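Local coordinates for protein Lmaj004091aaa (Leishmania major, PDB 1XTP) that probably transfers methyl groups from S-adenosyl-L-methionine to the N-terminal amino group of proteins that begin with an X-Pro-Lys sequence, at residues M33-E37 against F205-K209; A168-D173 against D211-R216. One frame throughout, in Å; residues are numbered along the deposited sequence.

In the fold
From the N terminus, the chain passes through strands 19-21 and 26-27 and enters helix 30-37, which supplies the first half of interaction 1. Strand 205-208 completes it 168 residues later, closing a very long loop. Interaction 2 starts inside that loop, at segment 168-173 after strand 159-165, and ends beyond it at 211-216, so the two contacts cross along the chain. They share a small mixed sheet: strands 205-208 and 213-215 are antiparallel neighbours, with D208 N 2.7 Å from S213 O. One contact thus packs the N-terminal helix on this sheet, and the other joins the sheet to the cofactor-binding domain; their centres lie about 8 Å apart.

Interaction 1 of 2, residues M33-E37 against F205-K209; sequences MWKAE and FLVDK
F205 meets the selenomethionine M33 with one ring face. The methyl carbon M33 CE lies 4.1 Å from the F205 ring centroid and 20° off its normal, a CH-pi contact shifted toward the rim, while M33 SE sits obliquely at 5.4 Å from that centroid. With M33 CG anti to the backbone N (chi1 -178°), CG is sent toward F205 CE1 and CZ, and the bends at chi2 and chi3 bring CE over the ring. M33 CB is 3.7 Å from F205 CZ. The same methyl also sits over the centre of one W34 ring face, M33 CE being 3.5 Å above its plane. V207 points the same way; its CG2 reaches M33 SE at 4.0 Å and its CG1 lies 4.3 Å from E37 CD. At the strand's end K209, bent at chi2 and chi3, curls back and its NZ meets E37 OE2 at 2.8 Å on the syn lone pair, a salt bridge bordering the apolar patch. L214 touches M33 and V207. The axes of helix 33-37 and strand 205-208 run 5° apart, 11.8 Å at closest: a helix packed on a small mixed sheet, with a selenomethionine Met-aromatic contact at the interface.

Interaction 2 of 2, residues A168-D173 against D211-R216; sequences AIYLTD and DSSLTR. With SAI (S-adenosyl-L-homoselenocysteine), chain B.
D173 OD1 takes two bonds from R216, from NE at 2.7 Å and NH2 at 2.8 Å, a side-on salt bridge in which both nitrogens share one oxygen, approached nearly along its C-O axis. Extended from CG to NE, the R216 chain carries its guanidinium across to 168-173, where it also bonds two carbonyls: NH1 to A168 O at 3.1 Å, and NH2 to L171 O at 2.8 Å. D173 OD1 and A168 O lie near the guanidinium plane and fix its rotation; L214 CD2 covers one face, 3.5 Å above the centre. D173 OD2 is hydrogen-bonded to H220 NE2 and W34 NE1. Alongside, L214 N donates to I169 O at 2.8 Å, and I169 CD1 rests against S213. Farther along, Y170 OH donates to D211 OD2 at 2.8 Å from above the carboxylate plane, ring and carboxylate planes being 68° apart; W57 NE1 also bonds this hydroxyl. One Y170 ring face receives S-adenosyl-L-homoselenocysteine (SAI), the selenium analogue of the product S-adenosyl-L-homocysteine, SAI C8 lying 3.5 Å from Y170 CD2. Loop 168-173 thus ties the small sheet to the adenosyl pocket of a Rossmann-like, SAM-dependent methyltransferase.

Interaction 1 of 2, residues M33-E37 against F205-K209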
HETATM    1  N   MSE A  33      16.717   1.917 -12.696  1.00 25.72           N
HETATM    2  CA  MSE A  33      15.313   2.129 -13.055  1.00 25.24           C
HETATM    3  C   MSE A  33      14.773   3.477 -12.610  1.00 25.25           C
HETATM    4  O   MSE A  33      14.131   4.175 -13.393  1.00 25.56           O
HETATM    5  CB  MSE A  33      14.458   1.014 -12.469  1.00 27.34           C
HETATM    6  CG  MSE A  33      12.995   1.105 -12.806  1.00 28.16           C
HETATM    7 SE   MSE A  33      11.991   2.086 -11.462  0.85 34.54          SE
HETATM    8  CE  MSE A  33      12.204   0.779 -10.036  1.00 31.99           C
ATOM      9  N   TRP A  34      15.002   3.854 -11.355  1.00 26.34           N
ATOM     10  CA  TRP A  34      14.536   5.166 -10.881  1.00 24.14           C
ATOM     11  C   TRP A  34      15.160   6.324 -11.670  1.00 26.23           C
ATOM     12  O   TRP A  34      14.523   7.361 -11.816  1.00 22.48           O
ATOM     13  CB  TRP A  34      14.805   5.376  -9.377  1.00 22.07           C
ATOM     14  CG  TRP A  34      14.064   4.432  -8.470  1.00 20.78           C
ATOM     15  CD1 TRP A  34      14.619   3.595  -7.544  1.00 24.10           C
ATOM     16  CD2 TRP A  34      12.644   4.198  -8.420  1.00 20.20           C
ATOM     17  NE1 TRP A  34      13.639   2.859  -6.908  1.00 23.53           N
ATOM     18  CE2 TRP A  34      12.419   3.205  -7.433  1.00 22.93           C
ATOM     19  CE3 TRP A  34      11.547   4.704  -9.132  1.00 24.87           C
ATOM     20  CZ2 TRP A  34      11.146   2.737  -7.120  1.00 19.16           C
ATOM     21  CZ3 TRP A  34      10.270   4.230  -8.827  1.00 24.29           C
ATOM     22  CH2 TRP A  34      10.084   3.253  -7.834  1.00 23.67           C
ATOM     23  N   LYS A  35      16.395   6.164 -12.162  1.00 23.49           N
ATOM     24  CA  LYS A  35      16.991   7.183 -13.025  1.00 24.31           C
ATOM     25  C   LYS A  35      16.224   7.280 -14.338  1.00 28.22           C
ATOM     26  O   LYS A  35      16.108   8.359 -14.902  1.00 26.62           O
ATOM     27  CB  LYS A  35      18.481   6.907 -13.278  1.00 24.92           C
ATOM     28  CG  LYS A  35      19.377   7.356 -12.136  1.00 28.09           C
ATOM     29  CD  LYS A  35      20.788   6.772 -12.215  1.00 29.17           C
ATOM     30  CE  LYS A  35      21.667   7.479 -13.231  1.00 30.05           C
ATOM     31  NZ  LYS A  35      23.052   6.892 -13.231  1.00 25.24           N
ATOM     32  N   ALA A  36      15.677   6.158 -14.811  1.00 29.86           N
ATOM     33  CA  ALA A  36      14.874   6.150 -16.044  1.00 30.90           C
ATOM     34  C   ALA A  36      13.456   6.677 -15.818  1.00 30.19           C
ATOM     35  O   ALA A  36      12.906   7.412 -16.645  1.00 33.73           O
ATOM     36  CB  ALA A  36      14.816   4.734 -16.639  1.00 27.74           C
ATOM     37  N   GLU A  37      12.863   6.307 -14.697  1.00 25.96           N
ATOM     38  CA  GLU A  37      11.458   6.553 -14.474  1.00 25.35           C
ATOM     39  C   GLU A  37      11.132   7.878 -13.777  1.00 24.96           C
ATOM     40  O   GLU A  37       9.978   8.307 -13.826  1.00 27.74           O
ATOM     41  CB  GLU A  37      10.866   5.396 -13.644  1.00 25.25           C
ATOM     42  CG  GLU A  37      10.727   4.106 -14.412  1.00 30.28           C
ATOM     43  CD  GLU A  37       9.593   4.127 -15.445  1.00 35.19           C
ATOM     44  OE1 GLU A  37       8.528   4.745 -15.183  1.00 35.96           O
ATOM     45  OE2 GLU A  37       9.764   3.508 -16.519  1.00 33.82           O
ATOM     46  N   PHE A 205      11.746  -6.932  -9.632  1.00 33.60           N
ATOM     47  CA  PHE A 205      10.586  -6.050  -9.656  1.00 31.07           C
ATOM     48  C   PHE A 205       9.989  -6.002 -11.040  1.00 29.58           C
ATOM     49  O   PHE A 205      10.625  -6.414 -12.013  1.00 29.36           O
ATOM     50  CB  PHE A 205      10.921  -4.630  -9.191  1.00 29.41           C
ATOM     51  CG  PHE A 205      11.925  -3.898 -10.066  1.00 24.77           C
ATOM     52  CD1 PHE A 205      11.531  -3.253 -11.213  1.00 26.82           C
ATOM     53  CD2 PHE A 205      13.268  -3.838  -9.698  1.00 26.77           C
ATOM     54  CE1 PHE A 205      12.445  -2.566 -11.992  1.00 26.74           C
ATOM     55  CE2 PHE A 205      14.185  -3.170 -10.474  1.00 27.99           C
ATOM     56  CZ  PHE A 205      13.790  -2.539 -11.623  1.00 27.05           C
ATOM     57  N   LEU A 206       8.759  -5.495 -11.091  1.00 27.22           N
ATOM     58  CA  LEU A 206       8.014  -5.311 -12.328  1.00 28.72           C
ATOM     59  C   LEU A 206       7.350  -3.952 -12.278  1.00 28.01           C
ATOM     60  O   LEU A 206       6.411  -3.754 -11.499  1.00 25.90           O
ATOM     61  CB  LEU A 206       6.947  -6.401 -12.509  1.00 28.44           C
ATOM     62  CG  LEU A 206       6.069  -6.298 -13.770  1.00 28.03           C
ATOM     63  CD1 LEU A 206       6.900  -6.254 -15.011  1.00 25.44           C
ATOM     64  CD2 LEU A 206       5.105  -7.472 -13.859  1.00 27.93           C
ATOM     65  N   VAL A 207       7.856  -3.027 -13.093  1.00 25.81           N
ATOM     66  CA  VAL A 207       7.185  -1.744 -13.341  1.00 25.54           C
ATOM     67  C   VAL A 207       5.980  -1.952 -14.296  1.00 23.87           C
ATOM     68  O   VAL A 207       6.120  -2.419 -15.443  1.00 22.79           O
ATOM     69  CB  VAL A 207       8.142  -0.673 -13.925  1.00 24.35           C
ATOM     70  CG1 VAL A 207       7.410   0.630 -14.203  1.00 24.35           C
ATOM     71  CG2 VAL A 207       9.309  -0.408 -12.981  1.00 24.52           C
ATOM     72  N   ASP A 208       4.803  -1.600 -13.802  1.00 22.41           N
ATOM     73  CA  ASP A 208       3.591  -1.591 -14.624  1.00 24.34           C
ATOM     74  C   ASP A 208       3.498  -0.231 -15.343  1.00 24.01           C
ATOM     75  O   ASP A 208       3.278   0.819 -14.722  1.00 24.13           O
ATOM     76  CB  ASP A 208       2.356  -1.851 -13.759  1.00 23.43           C
ATOM     77  CG  ASP A 208       1.085  -2.065 -14.591  1.00 27.92           C
ATOM     78  OD1 ASP A 208       0.946  -1.456 -15.670  1.00 34.54           O
ATOM     79  OD2 ASP A 208       0.214  -2.834 -14.158  1.00 36.57           O
ATOM     80  N   LYS A 209       3.690  -0.263 -16.655  1.00 25.40           N
ATOM     81  CA  LYS A 209       3.700   0.948 -17.461  1.00 25.80           C
ATOM     82  C   LYS A 209       2.294   1.411 -17.793  1.00 25.63           C
ATOM     83  O   LYS A 209       2.131   2.435 -18.425  1.00 30.19           O
ATOM     84  CB  LYS A 209       4.459   0.715 -18.761  1.00 25.54           C
ATOM     85  CG  LYS A 209       5.938   0.334 -18.554  1.00 29.54           C
ATOM     86  CD  LYS A 209       6.776   1.455 -17.985  1.00 27.46           C
ATOM     87  CE  LYS A 209       6.980   2.611 -18.960  1.00 30.04           C
ATOM     88  NZ  LYS A 209       7.601   3.750 -18.254  1.00 32.73           N
TER

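Interaction 2 of 2, residues A168-D173 against D211-R216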
ATOM      1  N   ALA A 168       0.974   1.041  -2.040  1.00 25.22           N
ATOM      2  CA  ALA A 168       2.394   1.409  -1.971  1.00 25.22           C
ATOM      3  C   ALA A 168       3.156   1.085  -3.267  1.00 24.99           C
ATOM      4  O   ALA A 168       4.314   1.452  -3.410  1.00 25.83           O
ATOM      5  CB  ALA A 168       3.040   0.770  -0.790  1.00 28.32           C
ATOM      6  N   ILE A 169       2.503   0.401  -4.195  1.00 22.16           N
ATOM      7  CA  ILE A 169       3.018   0.193  -5.547  1.00 24.14           C
ATOM      8  C   ILE A 169       3.227   1.499  -6.326  1.00 24.04           C
ATOM      9  O   ILE A 169       4.045   1.542  -7.249  1.00 24.57           O
ATOM     10  CB  ILE A 169       2.106  -0.762  -6.381  1.00 26.36           C
ATOM     11  CG1 ILE A 169       0.688  -0.187  -6.552  1.00 27.89           C
ATOM     12  CG2 ILE A 169       2.017  -2.146  -5.717  1.00 29.13           C
ATOM     13  CD1 ILE A 169      -0.150  -0.905  -7.598  1.00 29.53           C
ATOM     14  N   TYR A 170       2.527   2.564  -5.928  1.00 24.17           N
ATOM     15  CA  TYR A 170       2.607   3.878  -6.577  1.00 24.49           C
ATOM     16  C   TYR A 170       3.715   4.772  -6.034  1.00 24.70           C
ATOM     17  O   TYR A 170       4.063   5.761  -6.666  1.00 25.48           O
ATOM     18  CB  TYR A 170       1.251   4.589  -6.476  1.00 25.14           C
ATOM     19  CG  TYR A 170       0.170   3.799  -7.152  1.00 24.21           C
ATOM     20  CD1 TYR A 170       0.195   3.622  -8.520  1.00 22.79           C
ATOM     21  CD2 TYR A 170      -0.832   3.166  -6.419  1.00 23.66           C
ATOM     22  CE1 TYR A 170      -0.767   2.867  -9.165  1.00 26.72           C
ATOM     23  CE2 TYR A 170      -1.826   2.420  -7.049  1.00 21.11           C
ATOM     24  CZ  TYR A 170      -1.767   2.258  -8.425  1.00 24.63           C
ATOM     25  OH  TYR A 170      -2.702   1.512  -9.096  1.00 28.85           O
ATOM     26  N   LEU A 171       4.261   4.416  -4.874  1.00 25.13           N
ATOM     27  CA  LEU A 171       5.347   5.165  -4.274  1.00 26.20           C
ATOM     28  C   LEU A 171       6.700   4.836  -4.896  1.00 24.06           C
ATOM     29  O   LEU A 171       6.994   3.673  -5.156  1.00 24.72           O
ATOM     30  CB  LEU A 171       5.421   4.903  -2.761  1.00 27.39           C
ATOM     31  CG  LEU A 171       4.263   5.379  -1.884  1.00 25.28           C
ATOM     32  CD1 LEU A 171       4.315   4.714  -0.498  1.00 25.73           C
ATOM     33  CD2 LEU A 171       4.252   6.916  -1.749  1.00 23.92           C
ATOM     34  N   THR A 172       7.533   5.860  -5.110  1.00 20.97           N
ATOM     35  CA  THR A 172       8.955   5.601  -5.382  1.00 21.91           C
ATOM     36  C   THR A 172       9.552   4.962  -4.145  1.00 23.67           C
ATOM     37  O   THR A 172       8.978   5.048  -3.069  1.00 22.19           O
ATOM     38  CB  THR A 172       9.741   6.853  -5.686  1.00 20.71           C
ATOM     39  OG1 THR A 172       9.856   7.669  -4.509  1.00 23.18           O
ATOM     40  CG2 THR A 172       9.073   7.639  -6.804  1.00 23.36           C
ATOM     41  N   ASP A 173      10.714   4.340  -4.267  1.00 28.00           N
ATOM     42  CA  ASP A 173      11.337   3.736  -3.092  1.00 26.21           C
ATOM     43  C   ASP A 173      11.711   4.785  -2.053  1.00 27.04           C
ATOM     44  O   ASP A 173      11.593   4.529  -0.843  1.00 22.66           O
ATOM     45  CB  ASP A 173      12.600   2.958  -3.471  1.00 27.73           C
ATOM     46  CG  ASP A 173      12.309   1.593  -4.058  1.00 25.72           C
ATOM     47  OD1 ASP A 173      11.140   1.167  -4.102  1.00 27.46           O
ATOM     48  OD2 ASP A 173      13.277   0.951  -4.497  1.00 26.04           O
ATOM     49  N   ASP A 211      -0.400   1.733 -15.271  1.00 27.28           N
ATOM     50  CA  ASP A 211      -0.824   2.597 -14.172  1.00 27.40           C
ATOM     51  C   ASP A 211       0.329   3.293 -13.416  1.00 27.27           C
ATOM     52  O   ASP A 211       0.094   3.954 -12.409  1.00 27.29           O
ATOM     53  CB  ASP A 211      -1.717   1.822 -13.201  1.00 27.70           C
ATOM     54  CG  ASP A 211      -0.958   0.833 -12.343  1.00 32.64           C
ATOM     55  OD1 ASP A 211       0.237   0.544 -12.606  1.00 33.48           O
ATOM     56  OD2 ASP A 211      -1.579   0.335 -11.380  1.00 41.38           O
ATOM     57  N   SER A 212       1.560   3.135 -13.902  1.00 27.41           N
ATOM     58  CA  SER A 212       2.751   3.803 -13.335  1.00 25.43           C
ATOM     59  C   SER A 212       2.992   3.405 -11.885  1.00 26.69           C
ATOM     60  O   SER A 212       2.904   4.228 -10.972  1.00 25.76           O
ATOM     61  CB  SER A 212       2.670   5.336 -13.482  1.00 27.53           C
ATOM     62  OG  SER A 212       3.943   5.951 -13.298  1.00 24.08           O
ATOM     63  N   SER A 213       3.301   2.119 -11.700  1.00 28.37           N
ATOM     64  CA  SER A 213       3.459   1.517 -10.381  1.00 27.91           C
ATOM     65  C   SER A 213       4.464   0.375 -10.468  1.00 28.00           C
ATOM     66  O   SER A 213       4.836  -0.048 -11.568  1.00 24.75           O
ATOM     67  CB  SER A 213       2.118   0.957  -9.926  1.00 27.11           C
ATOM     68  OG  SER A 213       1.709  -0.131 -10.751  1.00 31.41           O
ATOM     69  N   LEU A 214       4.884  -0.178  -9.333  1.00 26.66           N
ATOM     70  CA  LEU A 214       5.697  -1.387  -9.427  1.00 26.47           C
ATOM     71  C   LEU A 214       5.423  -2.395  -8.314  1.00 25.68           C
ATOM     72  O   LEU A 214       5.059  -2.043  -7.189  1.00 27.85           O
ATOM     73  CB  LEU A 214       7.200  -1.068  -9.524  1.00 25.96           C
ATOM     74  CG  LEU A 214       7.910  -0.898  -8.192  1.00 23.08           C
ATOM     75  CD1 LEU A 214       9.413  -0.832  -8.359  1.00 27.13           C
ATOM     76  CD2 LEU A 214       7.366   0.348  -7.506  1.00 24.82           C
ATOM     77  N   THR A 215       5.604  -3.654  -8.670  1.00 24.32           N
ATOM     78  CA  THR A 215       5.504  -4.765  -7.750  1.00 24.56           C
ATOM     79  C   THR A 215       6.918  -5.113  -7.348  1.00 25.93           C
ATOM     80  O   THR A 215       7.816  -5.196  -8.201  1.00 23.34           O
ATOM     81  CB  THR A 215       4.860  -5.965  -8.437  1.00 25.78           C
ATOM     82  OG1 THR A 215       3.577  -5.569  -8.916  1.00 26.15           O
ATOM     83  CG2 THR A 215       4.703  -7.175  -7.483  1.00 23.96           C
ATOM     84  N   ARG A 216       7.109  -5.298  -6.051  1.00 25.38           N
ATOM     85  CA  ARG A 216       8.417  -5.554  -5.501  1.00 25.02           C
ATOM     86  C   ARG A 216       8.422  -6.917  -4.820  1.00 25.89           C
ATOM     87  O   ARG A 216       7.362  -7.463  -4.499  1.00 24.01           O
ATOM     88  CB  ARG A 216       8.756  -4.490  -4.464  1.00 24.94           C
ATOM     89  CG  ARG A 216       8.705  -3.054  -4.948  1.00 26.37           C
ATOM     90  CD  ARG A 216       8.997  -2.131  -3.740  1.00 24.22           C
ATOM     91  NE  ARG A 216       9.137  -0.699  -4.038  1.00 23.30           N
ATOM     92  CZ  ARG A 216       8.152   0.200  -3.972  1.00 26.44           C
ATOM     93  NH1 ARG A 216       6.898  -0.156  -3.713  1.00 26.29           N
ATOM     94  NH2 ARG A 216       8.403   1.466  -4.225  1.00 22.76           N
TER
HETATM   95  N   SAI B 401      -6.775   0.476  -0.748  1.00 31.77           N
HETATM   96  CA  SAI B 401      -8.101   0.378  -1.423  1.00 30.13           C
HETATM   97  CB  SAI B 401      -7.991   0.846  -2.859  1.00 31.24           C
HETATM   98  CG  SAI B 401      -7.053   0.054  -3.757  1.00 31.74           C
HETATM   99 SE   SAI B 401      -7.066   0.835  -5.566  0.85 32.69          SE
HETATM  100  C   SAI B 401      -8.646  -1.040  -1.469  1.00 30.14           C
HETATM  101  O   SAI B 401      -7.901  -2.003  -1.291  1.00 27.46           O
HETATM  102  OXT SAI B 401      -9.832  -1.250  -1.720  1.00 29.66           O
HETATM  103  C5' SAI B 401      -5.461   1.965  -5.343  1.00 32.32           C
HETATM  104  C4' SAI B 401      -5.776   3.359  -4.793  1.00 26.64           C
HETATM  105  O4' SAI B 401      -4.565   4.023  -4.580  1.00 26.96           O
HETATM  106  C3' SAI B 401      -6.576   4.253  -5.727  1.00 25.27           C
HETATM  107  O3' SAI B 401      -7.689   4.791  -5.062  1.00 24.13           O
HETATM  108  C2' SAI B 401      -5.650   5.373  -6.138  1.00 22.53           C
HETATM  109  O2' SAI B 401      -6.327   6.607  -6.338  1.00 22.49           O
HETATM  110  C1' SAI B 401      -4.751   5.384  -4.927  1.00 24.91           C
HETATM  111  N9  SAI B 401      -3.452   6.009  -5.133  1.00 26.98           N
HETATM  112  C8  SAI B 401      -2.726   6.059  -6.302  1.00 25.78           C
HETATM  113  N7  SAI B 401      -1.594   6.712  -6.054  1.00 20.23           N
HETATM  114  C5  SAI B 401      -1.579   7.069  -4.735  1.00 29.15           C
HETATM  115  C6  SAI B 401      -0.647   7.747  -3.952  1.00 26.42           C
HETATM  116  N6  SAI B 401       0.486   8.186  -4.504  1.00 21.72           N
HETATM  117  N1  SAI B 401      -0.914   7.970  -2.612  1.00 26.22           N
HETATM  118  C2  SAI B 401      -2.104   7.537  -2.042  1.00 26.26           C
HETATM  119  N3  SAI B 401      -3.015   6.852  -2.827  1.00 25.90           N
HETATM  120  C4  SAI B 401      -2.747   6.623  -4.141  1.00 28.74           C
HETATM  121  O   HOH W   1       2.438   6.587  -8.661  1.00 23.99           O